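Local structure of response regulator receiver protein (Paraburkholderia phymatum, 5TE9) at residues Glu87-Leu92 / Ile101-Leu106; Cys125-Pro130 / Val140-Asp145. The protein probably acts as a phosphorylation-controlled receiver in a bacterial two-component signalling pathway, its fold being that of the CheY-like response regulators. All blocks are in the same frame, centred on the assembly; numbering follows the deposited sequence.

Contact 1 lies in the core and contact 2 nearer the surface. In 87-92 / 101-106 helix 85-94 packs on strand 103-107 through leucine and valine methyl groups alone. In 125-130 / 140-145, by contrast, an arginine of segment 140-145 reaches the main chain of strand 126-128, so the chemistry is polar with one methyl group beside it. Strands 103-107 and 126-128 are neighbours in the parallel sheet, and their backbones join the two contacts: V105 N lies 2.8 Å from C125 O, probably as a hydrogen bond. Contact 2 also borders the second subunit, whereas no other chain of the assembly touches contact 1.

Contact 1: residues Glu87-Leu92 / Ile101-Leu106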
ATOM      1  N   GLU A  87     -23.646  -0.325 -20.020  1.00 70.08           N
ATOM      2  CA  GLU A  87     -23.850  -1.686 -20.513  1.00 77.04           C
ATOM      3  C   GLU A  87     -22.958  -2.678 -19.772  1.00 72.56           C
ATOM      4  O   GLU A  87     -23.415  -3.755 -19.370  1.00 74.22           O
ATOM      5  CB  GLU A  87     -23.600  -1.758 -22.024  1.00 83.36           C
ATOM      6  CG  GLU A  87     -24.546  -0.915 -22.868  1.00 89.93           C
ATOM      7  CD  GLU A  87     -24.545  -1.324 -24.334  1.00 96.65           C
ATOM      8  OE1 GLU A  87     -25.255  -2.295 -24.687  1.00100.82           O
ATOM      9  OE2 GLU A  87     -23.831  -0.678 -25.131  1.00 96.56           O
ATOM     10  N   VAL A  88     -21.689  -2.326 -19.560  1.00 67.40           N
ATOM     11  CA  VAL A  88     -20.771  -3.243 -18.886  1.00 64.49           C
ATOM     12  C   VAL A  88     -21.270  -3.560 -17.480  1.00 59.70           C
ATOM     13  O   VAL A  88     -21.347  -4.728 -17.080  1.00 58.63           O
ATOM     14  CB  VAL A  88     -19.346  -2.661 -18.864  1.00 57.03           C
ATOM     15  CG1 VAL A  88     -18.455  -3.475 -17.918  1.00 49.33           C
ATOM     16  CG2 VAL A  88     -18.769  -2.619 -20.275  1.00 54.63           C
ATOM     17  N   LEU A  89     -21.622  -2.521 -16.716  1.00 58.21           N
ATOM     18  CA  LEU A  89     -22.134  -2.714 -15.357  1.00 60.86           C
ATOM     19  C   LEU A  89     -23.413  -3.554 -15.350  1.00 64.14           C
ATOM     20  O   LEU A  89     -23.563  -4.468 -14.529  1.00 60.65           O
ATOM     21  CB  LEU A  89     -22.387  -1.356 -14.712  1.00 63.28           C
ATOM     22  CG  LEU A  89     -22.321  -1.270 -13.195  1.00 70.56           C
ATOM     23  CD1 LEU A  89     -21.295  -2.246 -12.671  1.00 74.82           C
ATOM     24  CD2 LEU A  89     -21.928   0.136 -12.805  1.00 69.26           C
ATOM     25  N   GLN A  90     -24.340  -3.267 -16.269  1.00 65.99           N
ATOM     26  CA  GLN A  90     -25.594  -4.012 -16.306  1.00 69.71           C
ATOM     27  C   GLN A  90     -25.352  -5.480 -16.625  1.00 71.68           C
ATOM     28  O   GLN A  90     -26.032  -6.362 -16.081  1.00 73.98           O
ATOM     29  CB  GLN A  90     -26.551  -3.403 -17.332  1.00 69.31           C
ATOM     30  CG  GLN A  90     -26.987  -1.977 -17.053  1.00 68.42           C
ATOM     31  CD  GLN A  90     -27.553  -1.310 -18.298  1.00 74.38           C
ATOM     32  OE1 GLN A  90     -27.071  -1.542 -19.406  1.00 78.61           O
ATOM     33  NE2 GLN A  90     -28.587  -0.492 -18.124  1.00 75.29           N
ATOM     34  N   GLU A  91     -24.402  -5.766 -17.521  1.00 71.66           N
ATOM     35  CA  GLU A  91     -24.133  -7.161 -17.850  1.00 76.07           C
ATOM     36  C   GLU A  91     -23.412  -7.847 -16.703  1.00 71.09           C
ATOM     37  O   GLU A  91     -23.593  -9.050 -16.483  1.00 72.12           O
ATOM     38  CB  GLU A  91     -23.336  -7.266 -19.159  1.00 76.84           C
ATOM     39  CG  GLU A  91     -24.072  -6.697 -20.381  1.00 81.82           C
ATOM     40  CD  GLU A  91     -23.360  -6.948 -21.711  1.00 87.36           C
ATOM     41  OE1 GLU A  91     -23.018  -8.118 -21.994  1.00 92.03           O
ATOM     42  OE2 GLU A  91     -23.153  -5.974 -22.477  1.00 85.23           O
ATOM     43  N   LEU A  92     -22.636  -7.080 -15.936  1.00 67.66           N
ATOM     44  CA  LEU A  92     -21.953  -7.608 -14.761  1.00 67.06           C
ATOM     45  C   LEU A  92     -22.952  -8.099 -13.725  1.00 72.29           C
ATOM     46  O   LEU A  92     -22.917  -9.259 -13.306  1.00 77.55           O
ATOM     47  CB  LEU A  92     -21.066  -6.524 -14.159  1.00 63.99           C
ATOM     48  CG  LEU A  92     -19.657  -6.337 -14.687  1.00 63.75           C
ATOM     49  CD1 LEU A  92     -19.179  -4.957 -14.295  1.00 66.11           C
ATOM     50  CD2 LEU A  92     -18.788  -7.402 -14.069  1.00 59.58           C
ATOM     51  N   ILE A 101     -18.077  -9.293  -8.098  1.00 55.65           N
ATOM     52  CA  ILE A 101     -16.775  -8.636  -8.204  1.00 49.00           C
ATOM     53  C   ILE A 101     -16.922  -7.158  -7.848  1.00 48.22           C
ATOM     54  O   ILE A 101     -17.820  -6.483  -8.383  1.00 48.45           O
ATOM     55  CB  ILE A 101     -16.202  -8.793  -9.607  1.00 48.04           C
ATOM     56  CG1 ILE A 101     -16.017 -10.263  -9.962  1.00 51.90           C
ATOM     57  CG2 ILE A 101     -14.872  -8.057  -9.720  1.00 48.36           C
ATOM     58  CD1 ILE A 101     -15.636 -10.449 -11.412  1.00 52.99           C
ATOM     59  N   PRO A 102     -16.038  -6.618  -7.013  1.00 47.87           N
ATOM     60  CA  PRO A 102     -16.126  -5.198  -6.643  1.00 42.14           C
ATOM     61  C   PRO A 102     -15.892  -4.278  -7.829  1.00 41.90           C
ATOM     62  O   PRO A 102     -14.953  -4.466  -8.605  1.00 46.19           O
ATOM     63  CB  PRO A 102     -15.030  -5.046  -5.586  1.00 41.25           C
ATOM     64  CG  PRO A 102     -14.920  -6.415  -4.987  1.00 44.41           C
ATOM     65  CD  PRO A 102     -15.132  -7.364  -6.118  1.00 45.18           C
ATOM     66  N   VAL A 103     -16.744  -3.263  -7.946  1.00 38.54           N
ATOM     67  CA  VAL A 103     -16.723  -2.313  -9.052  1.00 43.31           C
ATOM     68  C   VAL A 103     -16.605  -0.909  -8.481  1.00 45.75           C
ATOM     69  O   VAL A 103     -17.379  -0.519  -7.595  1.00 47.82           O
ATOM     70  CB  VAL A 103     -17.982  -2.422  -9.936  1.00 38.65           C
ATOM     71  CG1 VAL A 103     -17.857  -1.535 -11.188  1.00 37.54           C
ATOM     72  CG2 VAL A 103     -18.247  -3.855 -10.314  1.00 44.67           C
ATOM     73  N   VAL A 104     -15.632  -0.160  -8.985  1.00 42.45           N
ATOM     74  CA  VAL A 104     -15.491   1.262  -8.718  1.00 39.58           C
ATOM     75  C   VAL A 104     -15.782   1.988 -10.022  1.00 40.76           C
ATOM     76  O   VAL A 104     -15.197   1.658 -11.059  1.00 43.08           O
ATOM     77  CB  VAL A 104     -14.083   1.595  -8.201  1.00 40.14           C
ATOM     78  CG1 VAL A 104     -13.805   3.080  -8.326  1.00 40.41           C
ATOM     79  CG2 VAL A 104     -13.925   1.122  -6.769  1.00 45.52           C
ATOM     80  N   VAL A 105     -16.690   2.954  -9.977  1.00 38.38           N
ATOM     81  CA  VAL A 105     -17.069   3.728 -11.154  1.00 34.65           C
ATOM     82  C   VAL A 105     -16.280   5.024 -11.147  1.00 36.95           C
ATOM     83  O   VAL A 105     -16.206   5.708 -10.121  1.00 53.87           O
ATOM     84  CB  VAL A 105     -18.582   4.007 -11.173  1.00 42.33           C
ATOM     85  CG1 VAL A 105     -18.937   4.982 -12.297  1.00 40.00           C
ATOM     86  CG2 VAL A 105     -19.359   2.707 -11.308  1.00 39.22           C
ATOM     87  N   LEU A 106     -15.677   5.352 -12.277  1.00 38.28           N
ATOM     88  CA  LEU A 106     -14.927   6.584 -12.401  1.00 39.53           C
ATOM     89  C   LEU A 106     -15.862   7.729 -12.740  1.00 44.18           C
ATOM     90  O   LEU A 106     -16.665   7.631 -13.671  1.00 49.26           O
ATOM     91  CB  LEU A 106     -13.871   6.450 -13.487  1.00 42.61           C
ATOM     92  CG  LEU A 106     -12.849   5.363 -13.229  1.00 40.37           C
ATOM     93  CD1 LEU A 106     -11.771   5.402 -14.305  1.00 37.66           C
ATOM     94  CD2 LEU A 106     -12.277   5.610 -11.853  1.00 39.03           C
TER
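V103 and V105 of the strand meet L89 and L92 of the helix in a wholly apolar contact. Just ahead of them, I101 turns its side chain toward the helix but stays beyond touching distance, packing instead on I74 and R70. V103 does most of the work from the strand. Its CG1, anti to the backbone N (chi1 -173°), lies 3.8 Å from CD1 of L89, and its other methyl, CG2, is 4.2 Å from the same CD1, so the leucine methyl is set against both arms of the valine fork. The two side chains slant across one another. One turn further along the helix, L92 brings its CD1 to 4.2 Å from V103 CG2, giving that branch a second leucine neighbour. L92 is buried, with I74, L59 and L98 also packed against it. V104 faces the other side of the sheet, where it touches I127. At V105 the contact thins out: CG2, the branch beside the backbone N, lies 3.9 Å from CD2 of L89, the two side chains crossing nearly at right angles. L89 therefore spans two strand residues, giving one methyl to V103 and the other to V105. V105 is also in touch with L78 and Y126, so this corner of the core continues into the next strand. The helix runs almost antiparallel to the strand, at 165°, with the axes 11.3 Å apart. This is the return leg of a beta-alpha-beta crossover: strand 71-76 leads into helix 85-94, which covers the sheet before the chain re-enters it as parallel strand 103-107, an element of the doubly wound alpha/beta fold of CheY-like receiver domains.

Contact 2: residues Cys125-Pro130 / Val140-Asp145; sequences CYITKP and VRRISD
R142 of segment 140-145 reaches to the main chain of strand 126-128, where its NH1 donates a hydrogen bond to Y126 O at 2.7 Å. The oxygen lies at the edge of the guanidinium group and close to its plane, but the N-H points somewhat off it, with an angle of 142°; seen from the carbonyl, the donor is tilted 23° out of the peptide plane. The same oxygen also takes a weak hydrogen bond from R117 NH1. A near-perpendicular turn about CD-NE (chi4 91°) swings the guanidinium of R142 down toward the strand, after a chain already bent at chi2. This is the tight part, and I127 closes it: its CG2 comes within 3.4 Å of R142 NH1, while the rest of the side chain leads off toward V104 and L106 of the neighbouring strand. In the receiver fold strand 126-128 is the last of the parallel sheet and an edge strand of it, and helix 133-142 follows after a short loop. By analogy with CheY, Y126 probably occupies the place of the aromatic switch residue; its ring turns from R142 to pack on A116 and E113. K129, which salt-bridges D77, the predicted phosphorylation site, precedes P130 through a cis peptide, as is usual in this family. The rest of the guanidinium is held more loosely. R142 NH2 and NE make long, weak ion pairs with E113 and E138. Beyond R142 the chain diverges from the strand: S144 and D145 are exposed, while the neighbouring R141 hydrogen-bonds through NE to Y39 O of the second subunit.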
ATOM      1  N   CYS A 125     -18.301   3.178  -3.951  1.00 74.30           N
ATOM      2  CA  CYS A 125     -17.779   2.585  -5.174  1.00 67.89           C
ATOM      3  C   CYS A 125     -17.614   3.611  -6.292  1.00 59.06           C
ATOM      4  O   CYS A 125     -17.787   3.279  -7.464  1.00 64.41           O
ATOM      5  CB  CYS A 125     -18.698   1.450  -5.629  1.00 73.83           C
ATOM      6  SG  CYS A 125     -18.880   0.124  -4.409  1.00 77.52           S
ATOM      7  N   TYR A 126     -17.284   4.852  -5.944  1.00 51.28           N
ATOM      8  CA  TYR A 126     -17.097   5.930  -6.904  1.00 50.46           C
ATOM      9  C   TYR A 126     -15.875   6.731  -6.493  1.00 51.22           C
ATOM     10  O   TYR A 126     -15.724   7.065  -5.314  1.00 50.35           O
ATOM     11  CB  TYR A 126     -18.317   6.856  -6.962  1.00 56.99           C
ATOM     12  CG  TYR A 126     -19.588   6.162  -7.379  1.00 64.82           C
ATOM     13  CD1 TYR A 126     -20.389   5.523  -6.444  1.00 69.37           C
ATOM     14  CD2 TYR A 126     -19.981   6.138  -8.707  1.00 70.09           C
ATOM     15  CE1 TYR A 126     -21.536   4.874  -6.817  1.00 74.36           C
ATOM     16  CE2 TYR A 126     -21.129   5.496  -9.092  1.00 75.26           C
ATOM     17  CZ  TYR A 126     -21.904   4.865  -8.142  1.00 79.60           C
ATOM     18  OH  TYR A 126     -23.050   4.220  -8.530  1.00 85.81           O
ATOM     19  N   ILE A 127     -14.994   7.021  -7.454  1.00 50.70           N
ATOM     20  CA  ILE A 127     -13.881   7.932  -7.232  1.00 52.82           C
ATOM     21  C   ILE A 127     -13.662   8.735  -8.497  1.00 55.03           C
ATOM     22  O   ILE A 127     -13.935   8.276  -9.609  1.00 59.86           O
ATOM     23  CB  ILE A 127     -12.556   7.248  -6.834  1.00 57.45           C
ATOM     24  CG1 ILE A 127     -12.047   6.361  -7.949  1.00 65.40           C
ATOM     25  CG2 ILE A 127     -12.674   6.468  -5.538  1.00 59.89           C
ATOM     26  CD1 ILE A 127     -10.550   6.278  -7.942  1.00 73.98           C
ATOM     27  N   THR A 128     -13.173   9.951  -8.313  1.00 50.86           N
ATOM     28  CA  THR A 128     -12.897  10.819  -9.436  1.00 47.47           C
ATOM     29  C   THR A 128     -11.630  10.360 -10.136  1.00 54.83           C
ATOM     30  O   THR A 128     -10.684   9.884  -9.503  1.00 56.00           O
ATOM     31  CB  THR A 128     -12.770  12.248  -8.945  1.00 47.92           C
ATOM     32  OG1 THR A 128     -13.903  12.526  -8.114  1.00 51.86           O
ATOM     33  CG2 THR A 128     -12.767  13.218 -10.105  1.00 51.09           C
ATOM     34  N   LYS A 129     -11.634  10.444 -11.433  1.00 58.39           N
ATOM     35  CA  LYS A 129     -10.427  10.066 -12.128  1.00 57.77           C
ATOM     36  C   LYS A 129      -9.543  11.295 -12.304  1.00 64.30           C
ATOM     37  O   LYS A 129     -10.015  12.431 -12.193  1.00 68.26           O
ATOM     38  CB  LYS A 129     -10.787   9.428 -13.466  1.00 54.30           C
ATOM     39  CG  LYS A 129     -11.034  10.397 -14.548  1.00 61.23           C
ATOM     40  CD  LYS A 129     -11.183   9.678 -15.863  1.00 70.41           C
ATOM     41  CE  LYS A 129     -12.637   9.394 -16.160  1.00 72.65           C
ATOM     42  NZ  LYS A 129     -12.862   9.251 -17.620  1.00 78.78           N
ATOM     43  N   PRO A 130      -8.239  11.116 -12.566  1.00 62.99           N
ATOM     44  CA  PRO A 130      -7.536   9.861 -12.838  1.00 55.15           C
ATOM     45  C   PRO A 130      -7.210   9.109 -11.578  1.00 48.91           C
ATOM     46  O   PRO A 130      -7.239   9.669 -10.500  1.00 51.45           O
ATOM     47  CB  PRO A 130      -6.266  10.320 -13.537  1.00 61.69           C
ATOM     48  CG  PRO A 130      -5.982  11.626 -12.902  1.00 68.74           C
ATOM     49  CD  PRO A 130      -7.319  12.265 -12.595  1.00 68.20           C
ATOM     50  N   VAL A 140      -9.034   1.540  -1.957  1.00 41.97           N
ATOM     51  CA  VAL A 140      -8.776   0.454  -1.025  1.00 39.97           C
ATOM     52  C   VAL A 140      -9.419   0.755   0.331  1.00 45.03           C
ATOM     53  O   VAL A 140     -10.022  -0.128   0.956  1.00 47.85           O
ATOM     54  CB  VAL A 140      -7.255   0.213  -0.929  1.00 44.16           C
ATOM     55  CG1 VAL A 140      -6.900  -0.634   0.289  1.00 40.29           C
ATOM     56  CG2 VAL A 140      -6.751  -0.446  -2.232  1.00 36.60           C
ATOM     57  N   ARG A 141      -9.349   2.015   0.781  1.00 42.83           N
ATOM     58  CA  ARG A 141      -9.963   2.377   2.051  1.00 59.22           C
ATOM     59  C   ARG A 141     -11.472   2.190   2.011  1.00 60.95           C
ATOM     60  O   ARG A 141     -12.068   1.699   2.975  1.00 69.16           O
ATOM     61  CB  ARG A 141      -9.629   3.823   2.410  1.00 65.32           C
ATOM     62  CG  ARG A 141      -8.209   4.048   2.853  1.00 64.69           C
ATOM     63  CD  ARG A 141      -8.002   5.487   3.291  1.00 60.68           C
ATOM     64  NE  ARG A 141      -8.713   5.809   4.523  1.00 58.47           N
ATOM     65  CZ  ARG A 141      -9.783   6.588   4.579  1.00 63.20           C
ATOM     66  NH1 ARG A 141     -10.273   7.111   3.472  1.00 61.20           N
ATOM     67  NH2 ARG A 141     -10.366   6.848   5.744  1.00 70.15           N
ATOM     68  N   ARG A 142     -12.108   2.572   0.900  1.00 61.27           N
ATOM     69  CA  ARG A 142     -13.561   2.584   0.800  1.00 63.94           C
ATOM     70  C   ARG A 142     -14.163   1.192   0.669  1.00 67.78           C
ATOM     71  O   ARG A 142     -15.389   1.060   0.747  1.00 74.53           O
ATOM     72  CB  ARG A 142     -13.999   3.430  -0.398  1.00 59.45           C
ATOM     73  CG  ARG A 142     -13.431   4.833  -0.424  1.00 57.73           C
ATOM     74  CD  ARG A 142     -14.496   5.866  -0.275  1.00 59.74           C
ATOM     75  NE  ARG A 142     -14.050   7.196  -0.662  1.00 59.84           N
ATOM     76  CZ  ARG A 142     -14.169   7.681  -1.893  1.00 62.81           C
ATOM     77  NH1 ARG A 142     -14.698   6.931  -2.843  1.00 66.78           N
ATOM     78  NH2 ARG A 142     -13.765   8.913  -2.174  1.00 62.44           N
ATOM     79  N   ILE A 143     -13.348   0.163   0.471  1.00 52.02           N
ATOM     80  CA  ILE A 143     -13.831  -1.178   0.181  1.00 53.39           C
ATOM     81  C   ILE A 143     -13.448  -2.068   1.345  1.00 53.65           C
ATOM     82  O   ILE A 143     -12.257  -2.305   1.585  1.00 55.35           O
ATOM     83  CB  ILE A 143     -13.271  -1.703  -1.149  1.00 58.98           C
ATOM     84  CG1 ILE A 143     -13.836  -0.867  -2.299  1.00 59.87           C
ATOM     85  CG2 ILE A 143     -13.609  -3.171  -1.335  1.00 56.78           C
ATOM     86  CD1 ILE A 143     -13.415  -1.328  -3.641  1.00 50.77           C
ATOM     87  N   SER A 144     -14.466  -2.588   2.035  1.00 58.16           N
ATOM     88  CA  SER A 144     -14.281  -3.183   3.356  1.00 66.31           C
ATOM     89  C   SER A 144     -13.259  -4.315   3.337  1.00 65.43           C
ATOM     90  O   SER A 144     -12.370  -4.374   4.192  1.00 69.76           O
ATOM     91  CB  SER A 144     -15.622  -3.684   3.895  1.00 66.18           C
ATOM     92  OG  SER A 144     -16.673  -2.817   3.518  1.00 69.01           O
ATOM     93  N   ASP A 145     -13.359  -5.223   2.374  1.00 62.72           N
ATOM     94  CA  ASP A 145     -12.568  -6.443   2.440  1.00 60.08           C
ATOM     95  C   ASP A 145     -11.166  -6.293   1.854  1.00 53.32           C
ATOM     96  O   ASP A 145     -10.431  -7.285   1.796  1.00 53.31           O
ATOM     97  CB  ASP A 145     -13.316  -7.592   1.745  1.00 70.89           C
ATOM     98  CG  ASP A 145     -14.600  -8.009   2.487  1.00 82.14           C
ATOM     99  OD1 ASP A 145     -14.749  -7.695   3.692  1.00 84.92           O
ATOM    100  OD2 ASP A 145     -15.462  -8.669   1.864  1.00 86.86           O
TER